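Local coordinates for possible sortase-like protein (Corynebacterium diphtheriae, PDB 5UUS) that probably works as a membrane-anchored sortase, cutting sorting signals of surface proteins and joining those proteins to acceptors at the cell envelope, at residues A[117-122]-A[209-214]; A[109-114]-A[221-226]; A[42-47]-A[55-60]; A[83-88]-A[188-193]. All coordinates share one frame; numbering follows the deposited sequence.

Contact 1: A[117-122]-A[209-214]; sequences SWSVYR and AMLTEH
The carbonyl oxygen V120 O takes two backbone N-H groups from successive residues of the other strand. T212 N reaches it at 2.9 Å with an almost perfectly straight bond (178° at the hydrogen), and E213 N adds a longer one at 3.3 Å, in the carbonyl plane and on a lone pair. V120 N returns a bond to E213 O at 2.9 Å. Further along, R122 and M210 exchange N-H and C=O in both directions. At the other end S119 OG and H214 ND1 lie 2.8 Å apart, a hydrogen bond that either could donate. H214 CG lies opposite the backbone N (chi1 179°), which brings the ring alongside S119, with OG at its edge near the ring plane.

Two residues, T212 and E213, facing V120 make this a classic beta bulge, set in the antiparallel pairing of strands 117-123 and 204-216 of the sortase barrel. A water sits over the bulge, accepting from R122 NE at 3.0 Å in the guanidinium plane, donating to E213 OE2 and bonding T212 OG1. The guanidinium has a stronger partner in E228, by a salt bridge.

On the face shared by S119, Y121, L211 and H214, L211 CD1 lies over the Y121 ring, 3.9 Å from its centroid, a CH-pi contact. L211 CB meets Y121 CE2 at 3.6 Å, while the phenol OH bonds G80 N. At the root of the same side chain, Y121 CB rests against A209 CB at 3.8 Å.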
loop_
_atom_site.group_PDB
_atom_site.type_symbol
_atom_site.label_atom_id
_atom_site.label_comp_id
_atom_site.label_asym_id
_atom_site.label_seq_id
_atom_site.Cartn_x
_atom_site.Cartn_y
_atom_site.Cartn_z
ATOM N N SER A 117 -1.483 -13.776 -6.056
ATOM C CA SER A 117 -0.533 -12.836 -6.637
ATOM C C SER A 117 0.470 -12.253 -5.638
ATOM O O SER A 117 0.276 -12.327 -4.427
ATOM C CB SER A 117 -1.286 -11.677 -7.294
ATOM O OG SER A 117 -1.861 -10.840 -6.292
ATOM N N TRP A 118 1.538 -11.669 -6.183
ATOM C CA TRP A 118 2.498 -10.875 -5.412
ATOM C C TRP A 118 2.518 -9.480 -6.025
ATOM O O TRP A 118 2.520 -9.360 -7.254
ATOM C CB TRP A 118 3.912 -11.489 -5.452
ATOM C CG TRP A 118 4.085 -12.737 -4.659
ATOM C CD1 TRP A 118 4.047 -14.044 -5.132
ATOM C CD2 TRP A 118 4.346 -12.831 -3.249
ATOM N NE1 TRP A 118 4.259 -14.919 -4.095
ATOM C CE2 TRP A 118 4.442 -14.210 -2.928
ATOM C CE3 TRP A 118 4.502 -11.884 -2.222
ATOM C CZ2 TRP A 118 4.698 -14.664 -1.628
ATOM C CZ3 TRP A 118 4.766 -12.331 -0.927
ATOM C CH2 TRP A 118 4.862 -13.711 -0.643
ATOM N N SER A 119 2.510 -8.442 -5.174
ATOM C CA SER A 119 2.647 -7.053 -5.602
ATOM C C SER A 119 3.798 -6.423 -4.819
ATOM O O SER A 119 3.977 -6.711 -3.635
ATOM C CB SER A 119 1.360 -6.248 -5.355
ATOM O OG SER A 119 0.245 -6.847 -5.965
ATOM N N VAL A 120 4.576 -5.582 -5.487
ATOM C CA VAL A 120 5.579 -4.795 -4.799
ATOM C C VAL A 120 5.237 -3.347 -5.020
ATOM O O VAL A 120 5.154 -2.901 -6.170
ATOM C CB VAL A 120 6.997 -5.069 -5.318
ATOM C CG1 VAL A 120 8.011 -4.134 -4.634
ATOM C CG2 VAL A 120 7.347 -6.542 -5.103
ATOM N N TYR A 121 5.027 -2.633 -3.921
ATOM C CA TYR A 121 4.914 -1.179 -3.942
ATOM C C TYR A 121 6.170 -0.537 -3.356
ATOM O O TYR A 121 6.838 -1.126 -2.514
ATOM C CB TYR A 121 3.702 -0.716 -3.154
ATOM C CG TYR A 121 2.367 -1.157 -3.690
ATOM C CD1 TYR A 121 1.823 -2.390 -3.327
ATOM C CD2 TYR A 121 1.618 -0.321 -4.522
ATOM C CE1 TYR A 121 0.567 -2.792 -3.805
ATOM C CE2 TYR A 121 0.362 -0.714 -4.998
ATOM C CZ TYR A 121 -0.151 -1.953 -4.634
ATOM O OH TYR A 121 -1.394 -2.351 -5.080
ATOM N N ARG A 122 6.492 0.672 -3.797
ATOM C CA ARG A 122 7.650 1.367 -3.252
ATOM C C ARG A 122 7.268 2.772 -2.803
ATOM O O ARG A 122 6.561 3.494 -3.508
ATOM C CB ARG A 122 8.769 1.368 -4.278
ATOM C CG ARG A 122 9.252 -0.054 -4.533
ATOM C CD ARG A 122 10.712 -0.105 -4.851
ATOM N NE ARG A 122 11.168 -1.478 -5.041
ATOM C CZ ARG A 122 12.020 -2.097 -4.235
ATOM N NH1 ARG A 122 12.543 -1.464 -3.182
ATOM N NH2 ARG A 122 12.373 -3.342 -4.492
ATOM N N ALA A 209 2.693 4.684 -1.584
ATOM C CA ALA A 209 3.700 3.929 -2.304
ATOM C C ALA A 209 3.115 3.586 -3.694
ATOM O O ALA A 209 1.903 3.407 -3.844
ATOM C CB ALA A 209 4.070 2.648 -1.519
ATOM N N MET A 210 3.977 3.489 -4.691
ATOM C CA MET A 210 3.558 3.250 -6.058
ATOM C C MET A 210 3.986 1.850 -6.512
ATOM O O MET A 210 5.100 1.385 -6.212
ATOM C CB MET A 210 4.133 4.327 -6.993
ATOM C CG MET A 210 3.796 4.099 -8.470
ATOM S SD MET A 210 4.274 5.459 -9.556
ATOM C CE MET A 210 3.137 6.750 -8.976
ATOM N N LEU A 211 3.099 1.208 -7.271
ATOM C CA LEU A 211 3.261 -0.182 -7.719
ATOM C C LEU A 211 4.331 -0.318 -8.794
ATOM O O LEU A 211 4.282 0.384 -9.817
ATOM C CB LEU A 211 1.923 -0.717 -8.249
ATOM C CG LEU A 211 1.841 -2.159 -8.770
ATOM C CD1 LEU A 211 1.879 -3.132 -7.595
ATOM C CD2 LEU A 211 0.522 -2.329 -9.531
ATOM N N THR A 212 5.273 -1.239 -8.572
ATOM C CA THR A 212 6.396 -1.454 -9.492
ATOM C C THR A 212 6.441 -2.899 -10.000
ATOM O O THR A 212 7.024 -3.170 -11.043
ATOM C CB THR A 212 7.769 -1.127 -8.829
ATOM O OG1 THR A 212 7.983 -2.004 -7.715
ATOM C CG2 THR A 212 7.815 0.335 -8.321
ATOM N N GLU A 213 5.858 -3.819 -9.239
ATOM C CA GLU A 213 5.719 -5.220 -9.672
ATOM C C GLU A 213 4.355 -5.783 -9.324
ATOM O O GLU A 213 3.824 -5.503 -8.247
ATOM C CB GLU A 213 6.756 -6.120 -9.020
ATOM C CG GLU A 213 8.188 -5.911 -9.375
ATOM C CD GLU A 213 9.073 -6.912 -8.626
ATOM O OE1 GLU A 213 8.999 -8.135 -8.923
ATOM O OE2 GLU A 213 9.818 -6.476 -7.717
ATOM N N HIS A 214 3.799 -6.611 -10.215
ATOM C CA HIS A 214 2.557 -7.347 -9.912
ATOM C C HIS A 214 2.467 -8.587 -10.799
ATOM O O HIS A 214 2.464 -8.466 -12.018
ATOM C CB HIS A 214 1.298 -6.479 -10.106
ATOM C CG HIS A 214 0.011 -7.208 -9.820
ATOM N ND1 HIS A 214 -0.342 -7.630 -8.556
ATOM C CD2 HIS A 214 -0.992 -7.610 -10.645
ATOM C CE1 HIS A 214 -1.510 -8.250 -8.609
ATOM N NE2 HIS A 214 -1.925 -8.253 -9.859
HETATM O O HOH W 1 10.476 -3.344 -7.321
#

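Contact 2: A[109-114]-A[221-226]; sequences AIVVET and NKPAAL
V111 is the residue on which the C-terminal tail settles: its two methyls meet P223, A225 and L226. The tail follows the last strand of the sortase barrel, turns into a short 3-10 segment at 224-226, and lies across the outer face of strand 109-114. The contact is made by apolar carbon alone, at ordinary van der Waals spacing. V111 CG1, anti to the backbone N (chi1 -177°), lies beside the proline ring and touches P223 CG at 4.0 Å. The other methyl, V111 CG2, comes within 4.1 Å of A225 CB and 4.0 Å of L226 CD2. The leucine side chain runs at about a right angle to that of V111, so that CD2 lies against CB and both methyls of the valine. Two residues back along the strand, A109 adds its methyl to the same face.

What positions the tail is partly its own backbone. L226 N bonds P223 O at 3.2 Å, closing the turn and presenting A225 and L226 to the strand together. P223 also packs on W118 and V120 of the adjoining strand, and L226 on Y45. The strand itself is held on both edges, with I110 and V112 paired to strand 117-123 and V111 and E113 to strand 40-45. Alternation turns I110 and V112 to the other face, onto M190 in the barrel interior, while E113 forms a salt bridge with K217. At the end of the contact farthest from P223, A109 CB meets A225 CB at 4.0 Å.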
loop_
_atom_site.group_PDB
_atom_site.type_symbol
_atom_site.label_atom_id
_atom_site.label_comp_id
_atom_site.label_asym_id
_atom_site.label_seq_id
_atom_site.Cartn_x
_atom_site.Cartn_y
_atom_site.Cartn_z
ATOM N N ALA A 109 10.409 -0.938 0.024
ATOM C CA ALA A 109 9.391 -1.846 -0.528
ATOM C C ALA A 109 8.296 -2.169 0.477
ATOM O O ALA A 109 8.561 -2.364 1.670
ATOM C CB ALA A 109 10.045 -3.160 -1.014
ATOM N N ILE A 110 7.065 -2.206 -0.011
ATOM C CA ILE A 110 5.968 -2.795 0.724
ATOM C C ILE A 110 5.496 -3.969 -0.158
ATOM O O ILE A 110 5.057 -3.753 -1.279
ATOM C CB ILE A 110 4.815 -1.819 0.964
ATOM C CG1 ILE A 110 5.330 -0.420 1.421
ATOM C CG2 ILE A 110 3.747 -2.464 1.891
ATOM C CD1 ILE A 110 6.045 -0.457 2.684
ATOM N N VAL A 111 5.611 -5.195 0.340
ATOM C CA VAL A 111 5.228 -6.362 -0.442
ATOM C C VAL A 111 3.871 -6.872 0.014
ATOM O O VAL A 111 3.640 -7.037 1.211
ATOM C CB VAL A 111 6.279 -7.478 -0.342
ATOM C CG1 VAL A 111 5.869 -8.660 -1.230
ATOM C CG2 VAL A 111 7.659 -6.946 -0.765
ATOM N N VAL A 112 2.970 -7.083 -0.944
ATOM C CA VAL A 112 1.609 -7.519 -0.649
ATOM C C VAL A 112 1.306 -8.814 -1.396
ATOM O O VAL A 112 1.445 -8.917 -2.610
ATOM C CB VAL A 112 0.578 -6.437 -1.008
ATOM C CG1 VAL A 112 -0.816 -6.831 -0.529
ATOM C CG2 VAL A 112 0.977 -5.112 -0.358
ATOM N N GLU A 113 0.906 -9.808 -0.629
ATOM C CA GLU A 113 0.564 -11.101 -1.158
ATOM C C GLU A 113 -0.942 -11.313 -1.090
ATOM O O GLU A 113 -1.562 -11.068 -0.039
ATOM C CB GLU A 113 1.292 -12.161 -0.338
ATOM C CG GLU A 113 1.066 -13.553 -0.732
ATOM C CD GLU A 113 1.574 -14.519 0.339
ATOM O OE1 GLU A 113 2.014 -14.070 1.444
ATOM O OE2 GLU A 113 1.519 -15.727 0.066
ATOM N N THR A 114 -1.543 -11.768 -2.190
ATOM C CA THR A 114 -2.895 -12.297 -2.089
ATOM C C THR A 114 -2.873 -13.811 -2.338
ATOM O O THR A 114 -1.815 -14.399 -2.563
ATOM C CB THR A 114 -3.858 -11.613 -3.076
ATOM O OG1 THR A 114 -3.608 -12.096 -4.394
ATOM C CG2 THR A 114 -3.699 -10.095 -3.023
ATOM N N ASN A 221 8.255 -18.534 -7.121
ATOM C CA ASN A 221 8.784 -17.182 -7.314
ATOM C C ASN A 221 8.067 -16.107 -6.484
ATOM O O ASN A 221 7.017 -15.610 -6.859
ATOM C CB ASN A 221 8.731 -16.795 -8.802
ATOM C CG ASN A 221 9.777 -17.523 -9.648
ATOM O OD1 ASN A 221 10.848 -17.892 -9.159
ATOM N ND2 ASN A 221 9.470 -17.721 -10.926
ATOM N N LYS A 222 8.659 -15.754 -5.350
ATOM C CA LYS A 222 8.191 -14.621 -4.556
ATOM C C LYS A 222 9.141 -13.472 -4.904
ATOM O O LYS A 222 10.232 -13.728 -5.394
ATOM C CB LYS A 222 8.180 -14.954 -3.058
ATOM C CG LYS A 222 9.462 -15.612 -2.551
ATOM C CD LYS A 222 9.455 -15.791 -1.027
ATOM C CE LYS A 222 8.468 -16.865 -0.574
ATOM N NZ LYS A 222 8.916 -18.250 -0.930
ATOM N N PRO A 223 8.722 -12.206 -4.698
ATOM C CA PRO A 223 9.549 -11.071 -5.140
ATOM C C PRO A 223 10.910 -11.000 -4.469
ATOM O O PRO A 223 11.035 -11.241 -3.269
ATOM C CB PRO A 223 8.729 -9.842 -4.730
ATOM C CG PRO A 223 7.333 -10.360 -4.550
ATOM C CD PRO A 223 7.485 -11.759 -4.044
ATOM N N ALA A 224 11.910 -10.627 -5.254
ATOM C CA ALA A 224 13.254 -10.394 -4.754
ATOM C C ALA A 224 13.258 -9.314 -3.684
ATOM O O ALA A 224 14.173 -9.249 -2.859
ATOM C CB ALA A 224 14.165 -10.003 -5.885
ATOM N N ALA A 225 12.236 -8.463 -3.696
ATOM C CA ALA A 225 12.198 -7.341 -2.770
ATOM C C ALA A 225 12.176 -7.827 -1.321
ATOM O O ALA A 225 12.631 -7.126 -0.418
ATOM C CB ALA A 225 10.997 -6.445 -3.058
ATOM N N LEU A 226 11.667 -9.038 -1.108
ATOM C CA LEU A 226 11.592 -9.625 0.234
ATOM C C LEU A 226 12.965 -9.800 0.894
ATOM O O LEU A 226 13.068 -9.831 2.119
ATOM C CB LEU A 226 10.856 -10.979 0.166
ATOM C CG LEU A 226 9.339 -10.850 0.010
ATOM C CD1 LEU A 226 8.668 -12.196 -0.247
ATOM C CD2 LEU A 226 8.744 -10.217 1.259
#

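Contact 3: A[42-47]-A[55-60]; sequences ARMYIP and FAIVEG
M44 threads past F55 and I57 of the neighbouring strand. Its CB lies 3.8 Å from I57 CD1. CG occupies the position between the backbone N and the carbonyl carbon (chi1 62°), which turns it across the strand gap: it sits 3.7 Å from F55 O and close to I57 CD1, with F55 CB a little further off. SD continues past the same isoleucine methyl at 4.1 Å, the two side chains crossing at about a right angle. The chain then bends at chi3, and CE leaves both strands to pack against M192 in the barrel interior.

The backbone fixes this register. M44 N donates to F55 O at 2.8 Å and F55 N answers to M44 O, while I57 N reaches A42 O at 2.7 Å. A42 CB faces I57 CB on the side that also carries M44 and F55. The opposite face is more open: there R43 lays its CG 3.6 Å from F55 O before its chain turns off, and a crystallisation molecule, methylpentanediol, lies about 3 Å from the arginine side chain at the nearest atoms. The F55 ring meets F53 edge-to-face; the F55 side chain is about 9 Å from that of H90, the predicted catalytic histidine. Together the strands form an antiparallel beta hairpin, the first two strands of the sortase barrel.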
loop_
_atom_site.group_PDB
_atom_site.type_symbol
_atom_site.label_atom_id
_atom_site.label_comp_id
_atom_site.label_asym_id
_atom_site.label_seq_id
_atom_site.Cartn_x
_atom_site.Cartn_y
_atom_site.Cartn_z
ATOM N N ALA A 42 -5.278 -10.935 2.453
ATOM C CA ALA A 42 -3.934 -10.609 1.986
ATOM C C ALA A 42 -2.955 -10.516 3.135
ATOM O O ALA A 42 -3.343 -10.520 4.303
ATOM C CB ALA A 42 -3.932 -9.306 1.191
ATOM N N ARG A 43 -1.678 -10.456 2.784
ATOM C CA ARG A 43 -0.625 -10.353 3.765
ATOM C C ARG A 43 0.379 -9.313 3.297
ATOM O O ARG A 43 0.723 -9.276 2.118
ATOM C CB ARG A 43 0.047 -11.697 3.965
ATOM C CG ARG A 43 1.111 -11.684 5.015
ATOM C CD ARG A 43 1.646 -13.084 5.232
ATOM N NE ARG A 43 0.623 -14.005 5.710
ATOM C CZ ARG A 43 0.520 -15.268 5.312
ATOM N NH1 ARG A 43 1.364 -15.749 4.405
ATOM N NH2 ARG A 43 -0.437 -16.046 5.806
ATOM N N MET A 44 0.853 -8.469 4.214
ATOM C CA MET A 44 1.855 -7.470 3.820
ATOM C C MET A 44 3.160 -7.616 4.588
ATOM O O MET A 44 3.165 -7.976 5.764
ATOM C CB MET A 44 1.318 -6.032 3.979
ATOM C CG MET A 44 0.936 -5.612 5.401
ATOM S SD MET A 44 0.447 -3.847 5.453
ATOM C CE MET A 44 2.018 -3.022 5.252
ATOM N N TYR A 45 4.255 -7.342 3.885
ATOM C CA TYR A 45 5.596 -7.383 4.434
ATOM C C TYR A 45 6.312 -6.049 4.160
ATOM O O TYR A 45 6.187 -5.472 3.075
ATOM C CB TYR A 45 6.431 -8.506 3.813
ATOM C CG TYR A 45 5.794 -9.864 3.707
ATOM C CD1 TYR A 45 4.803 -10.121 2.765
ATOM C CD2 TYR A 45 6.247 -10.914 4.486
ATOM C CE1 TYR A 45 4.246 -11.398 2.644
ATOM C CE2 TYR A 45 5.693 -12.189 4.376
ATOM C CZ TYR A 45 4.695 -12.417 3.450
ATOM O OH TYR A 45 4.152 -13.676 3.330
ATOM N N ILE A 46 7.102 -5.599 5.126
ATOM C CA ILE A 46 7.972 -4.443 4.927
ATOM C C ILE A 46 9.386 -4.864 5.307
ATOM O O ILE A 46 9.736 -4.822 6.488
ATOM C CB ILE A 46 7.519 -3.241 5.769
ATOM C CG1 ILE A 46 6.048 -2.918 5.463
ATOM C CG2 ILE A 46 8.445 -2.045 5.518
ATOM C CD1 ILE A 46 5.526 -1.628 6.112
ATOM N N PRO A 47 10.193 -5.296 4.314
ATOM C CA PRO A 47 11.510 -5.908 4.550
ATOM C C PRO A 47 12.445 -4.970 5.324
ATOM O O PRO A 47 13.256 -5.424 6.122
ATOM C CB PRO A 47 12.028 -6.184 3.134
ATOM C CG PRO A 47 10.770 -6.311 2.302
ATOM C CD PRO A 47 9.824 -5.304 2.886
ATOM N N PHE A 55 1.849 -8.805 8.410
ATOM C CA PHE A 55 0.517 -8.687 8.952
ATOM C C PHE A 55 -0.486 -9.168 7.926
ATOM O O PHE A 55 -0.341 -8.867 6.752
ATOM C CB PHE A 55 0.230 -7.248 9.314
ATOM C CG PHE A 55 0.881 -6.816 10.601
ATOM C CD1 PHE A 55 0.213 -6.969 11.805
ATOM C CD2 PHE A 55 2.160 -6.270 10.595
ATOM C CE1 PHE A 55 0.807 -6.571 13.003
ATOM C CE2 PHE A 55 2.772 -5.877 11.788
ATOM C CZ PHE A 55 2.092 -6.029 12.982
ATOM N N ALA A 56 -1.497 -9.888 8.384
ATOM C CA ALA A 56 -2.654 -10.172 7.565
ATOM C C ALA A 56 -3.446 -8.885 7.357
ATOM O O ALA A 56 -3.524 -8.012 8.243
ATOM C CB ALA A 56 -3.525 -11.254 8.217
ATOM N N ILE A 57 -4.019 -8.750 6.174
ATOM C CA ILE A 57 -4.893 -7.633 5.916
ATOM C C ILE A 57 -6.310 -8.125 5.844
ATOM O O ILE A 57 -6.589 -9.087 5.146
ATOM C CB ILE A 57 -4.506 -6.916 4.630
ATOM C CG1 ILE A 57 -3.063 -6.404 4.748
ATOM C CG2 ILE A 57 -5.474 -5.782 4.342
ATOM C CD1 ILE A 57 -2.473 -5.943 3.414
ATOM N N VAL A 58 -7.196 -7.461 6.573
ATOM C CA VAL A 58 -8.607 -7.835 6.645
ATOM C C VAL A 58 -9.463 -6.890 5.778
ATOM O O VAL A 58 -9.087 -5.735 5.557
ATOM C CB VAL A 58 -9.045 -7.805 8.142
ATOM C CG1 VAL A 58 -10.503 -7.474 8.320
ATOM C CG2 VAL A 58 -8.651 -9.110 8.844
ATOM N N GLU A 59 -10.606 -7.359 5.288
ATOM C CA GLU A 59 -11.513 -6.504 4.516
ATOM C C GLU A 59 -12.429 -5.701 5.422
ATOM O O GLU A 59 -13.242 -6.276 6.144
ATOM C CB GLU A 59 -12.360 -7.353 3.547
ATOM C CG GLU A 59 -13.415 -6.558 2.780
ATOM C CD GLU A 59 -12.815 -5.646 1.699
ATOM O OE1 GLU A 59 -11.566 -5.588 1.561
ATOM O OE2 GLU A 59 -13.596 -4.984 0.980
ATOM N N GLY A 60 -12.306 -4.375 5.387
ATOM C CA GLY A 60 -13.060 -3.519 6.279
ATOM C C GLY A 60 -12.176 -2.723 7.249
ATOM O O GLY A 60 -11.068 -3.144 7.601
#

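Contact 4: A[83-88]-A[188-193]; sequences GNFAVA and GIMTMT
N84 and T191 join the two parallel strands that lead to the predicted catalytic residues of the sortase fold: strand 83-88 runs toward H90, and strand 188-193 toward C195, found here as S-hydroxycysteine. T191 OG1 donates to N84 OD1 at 2.6 Å, meeting the amide oxygen in the carbonyl plane on a lone pair (108° at the oxygen). With chi1 at -167° the amide of N84 reaches across to the threonine. Second partners fix both groups, S172 O for N84 ND2 and H208 for T191 OG1, so this buried polar pair is well supplied with bonds.

The backbones pair in step from G83-G188 to A88-T193. F85 N bonds I189 O at 2.7 Å and T191 N bonds F85 O at 2.8 Å. V87 continues the ladder with its N on T191 O and its O accepting from T193 N.

The face carrying F85, V87, M190 and M192 is apolar. The F85 and M190 side chains lie side by side, with F85 CD2 against M190 CG at 3.6 Å. The extended methionine takes SD along the ring edge, 5.0 Å from its centroid, a Met-aromatic contact. M190 CE ends near V87 CG2, which also touches M192 CG at 3.9 Å.

On the other face A88 CB sits 3.4 Å from T193 OG1, whose hydroxyl bonds Y73 OH, and a methylpentanediol, probably from the crystallisation liquor, lies about 4 Å from the T193 side chain at the nearest atoms. Such a parallel pair, with histidine and cysteine just beyond its C-terminal ends, is characteristic of the sortase active site.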
loop_
_atom_site.group_PDB
_atom_site.type_symbol
_atom_site.label_atom_id
_atom_site.label_comp_id
_atom_site.label_asym_id
_atom_site.label_seq_id
_atom_site.Cartn_x
_atom_site.Cartn_y
_atom_site.Cartn_z
ATOM N N GLY A 83 -5.134 2.616 -9.629
ATOM C CA GLY A 83 -5.967 3.305 -8.646
ATOM C C GLY A 83 -5.249 3.282 -7.313
ATOM O O GLY A 83 -4.018 3.394 -7.257
ATOM N N ASN A 84 -6.008 3.122 -6.231
ATOM C CA ASN A 84 -5.457 3.264 -4.886
ATOM C C ASN A 84 -5.923 2.134 -3.965
ATOM O O ASN A 84 -7.111 2.014 -3.653
ATOM C CB ASN A 84 -5.852 4.642 -4.336
ATOM C CG ASN A 84 -5.092 5.035 -3.078
ATOM O OD1 ASN A 84 -4.347 4.241 -2.477
ATOM N ND2 ASN A 84 -5.298 6.279 -2.655
ATOM N N PHE A 85 -4.988 1.272 -3.582
ATOM C CA PHE A 85 -5.267 0.196 -2.635
ATOM C C PHE A 85 -4.956 0.753 -1.222
ATOM O O PHE A 85 -3.795 0.911 -0.876
ATOM C CB PHE A 85 -4.423 -1.036 -2.984
ATOM C CG PHE A 85 -4.282 -2.025 -1.859
ATOM C CD1 PHE A 85 -5.400 -2.651 -1.319
ATOM C CD2 PHE A 85 -3.020 -2.345 -1.347
ATOM C CE1 PHE A 85 -5.274 -3.558 -0.253
ATOM C CE2 PHE A 85 -2.889 -3.260 -0.288
ATOM C CZ PHE A 85 -4.026 -3.857 0.262
ATOM N N ALA A 86 -5.994 1.070 -0.439
ATOM C CA ALA A 86 -5.832 1.772 0.843
ATOM C C ALA A 86 -6.141 0.894 2.058
ATOM O O ALA A 86 -7.122 0.143 2.065
ATOM C CB ALA A 86 -6.721 3.026 0.878
ATOM N N VAL A 87 -5.293 0.997 3.080
ATOM C CA VAL A 87 -5.498 0.276 4.324
ATOM C C VAL A 87 -5.255 1.202 5.519
ATOM O O VAL A 87 -4.459 2.154 5.442
ATOM C CB VAL A 87 -4.573 -0.967 4.451
ATOM C CG1 VAL A 87 -4.848 -1.979 3.329
ATOM C CG2 VAL A 87 -3.113 -0.552 4.461
ATOM N N ALA A 88 -5.954 0.907 6.607
ATOM C CA ALA A 88 -5.803 1.592 7.884
ATOM C C ALA A 88 -5.161 0.614 8.853
ATOM O O ALA A 88 -5.339 -0.588 8.719
ATOM C CB ALA A 88 -7.168 2.064 8.423
ATOM N N GLY A 188 -0.676 2.100 -10.096
ATOM C CA GLY A 188 -1.173 1.498 -8.891
ATOM C C GLY A 188 -0.565 2.237 -7.701
ATOM O O GLY A 188 0.662 2.391 -7.588
ATOM N N ILE A 189 -1.435 2.686 -6.807
ATOM C CA ILE A 189 -0.991 3.265 -5.558
ATOM C C ILE A 189 -1.396 2.389 -4.385
ATOM O O ILE A 189 -2.471 1.793 -4.401
ATOM C CB ILE A 189 -1.580 4.670 -5.379
ATOM C CG1 ILE A 189 -0.985 5.586 -6.447
ATOM C CG2 ILE A 189 -1.249 5.230 -3.956
ATOM C CD1 ILE A 189 0.446 5.993 -6.156
ATOM N N MET A 190 -0.529 2.294 -3.372
ATOM C CA MET A 190 -0.955 1.733 -2.100
ATOM C C MET A 190 -0.888 2.840 -1.023
ATOM O O MET A 190 0.097 3.588 -0.933
ATOM C CB MET A 190 -0.094 0.536 -1.691
ATOM C CG MET A 190 -0.473 -0.029 -0.301
ATOM S SD MET A 190 0.523 -1.457 0.182
ATOM C CE MET A 190 -0.169 -1.799 1.818
ATOM N N THR A 191 -1.942 2.940 -0.226
ATOM C CA THR A 191 -1.998 3.955 0.825
ATOM C C THR A 191 -2.129 3.296 2.196
ATOM O O THR A 191 -2.960 2.414 2.380
ATOM C CB THR A 191 -3.178 4.932 0.591
ATOM O OG1 THR A 191 -3.015 5.568 -0.690
ATOM C CG2 THR A 191 -3.271 5.982 1.721
ATOM N N MET A 192 -1.307 3.733 3.149
ATOM C CA MET A 192 -1.442 3.332 4.545
ATOM C C MET A 192 -1.813 4.536 5.411
ATOM O O MET A 192 -1.169 5.582 5.307
ATOM C CB MET A 192 -0.139 2.689 5.044
ATOM C CG MET A 192 0.211 1.394 4.292
ATOM S SD MET A 192 1.865 0.758 4.601
ATOM C CE MET A 192 2.833 1.932 3.656
ATOM N N THR A 193 -2.850 4.388 6.239
ATOM C CA THR A 193 -3.295 5.456 7.140
ATOM C C THR A 193 -3.223 4.982 8.600
ATOM O O THR A 193 -3.512 3.817 8.906
ATOM C CB THR A 193 -4.743 5.913 6.810
ATOM O OG1 THR A 193 -5.689 4.978 7.351
ATOM C CG2 THR A 193 -4.959 6.046 5.255
#

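How the contacts relate
One curled sheet carries all four contacts. Contacts 1 and 2, with centres about 8 Å apart, share the pairing of strands 109-114 and 117-123, where I110 N bonds Y121 O at 2.7 Å. Contact 2 passes the sheet on to contact 3 through Y45 N and V111 O (2.8 Å). Contact 1 joins contact 4 where M190 N bonds A209 O at 2.7 Å. Inside the barrel M190 gathers them: its SD lies 3.7 Å from V112 CG2, while Y121 and M44 also touch it. Contact 4 leads to H90 and C195, the predicted catalytic residues; A88 and F55 of contact 3 are about 8 and 9 Å from H90 between side chains; contacts 1 and 2 lie elsewhere.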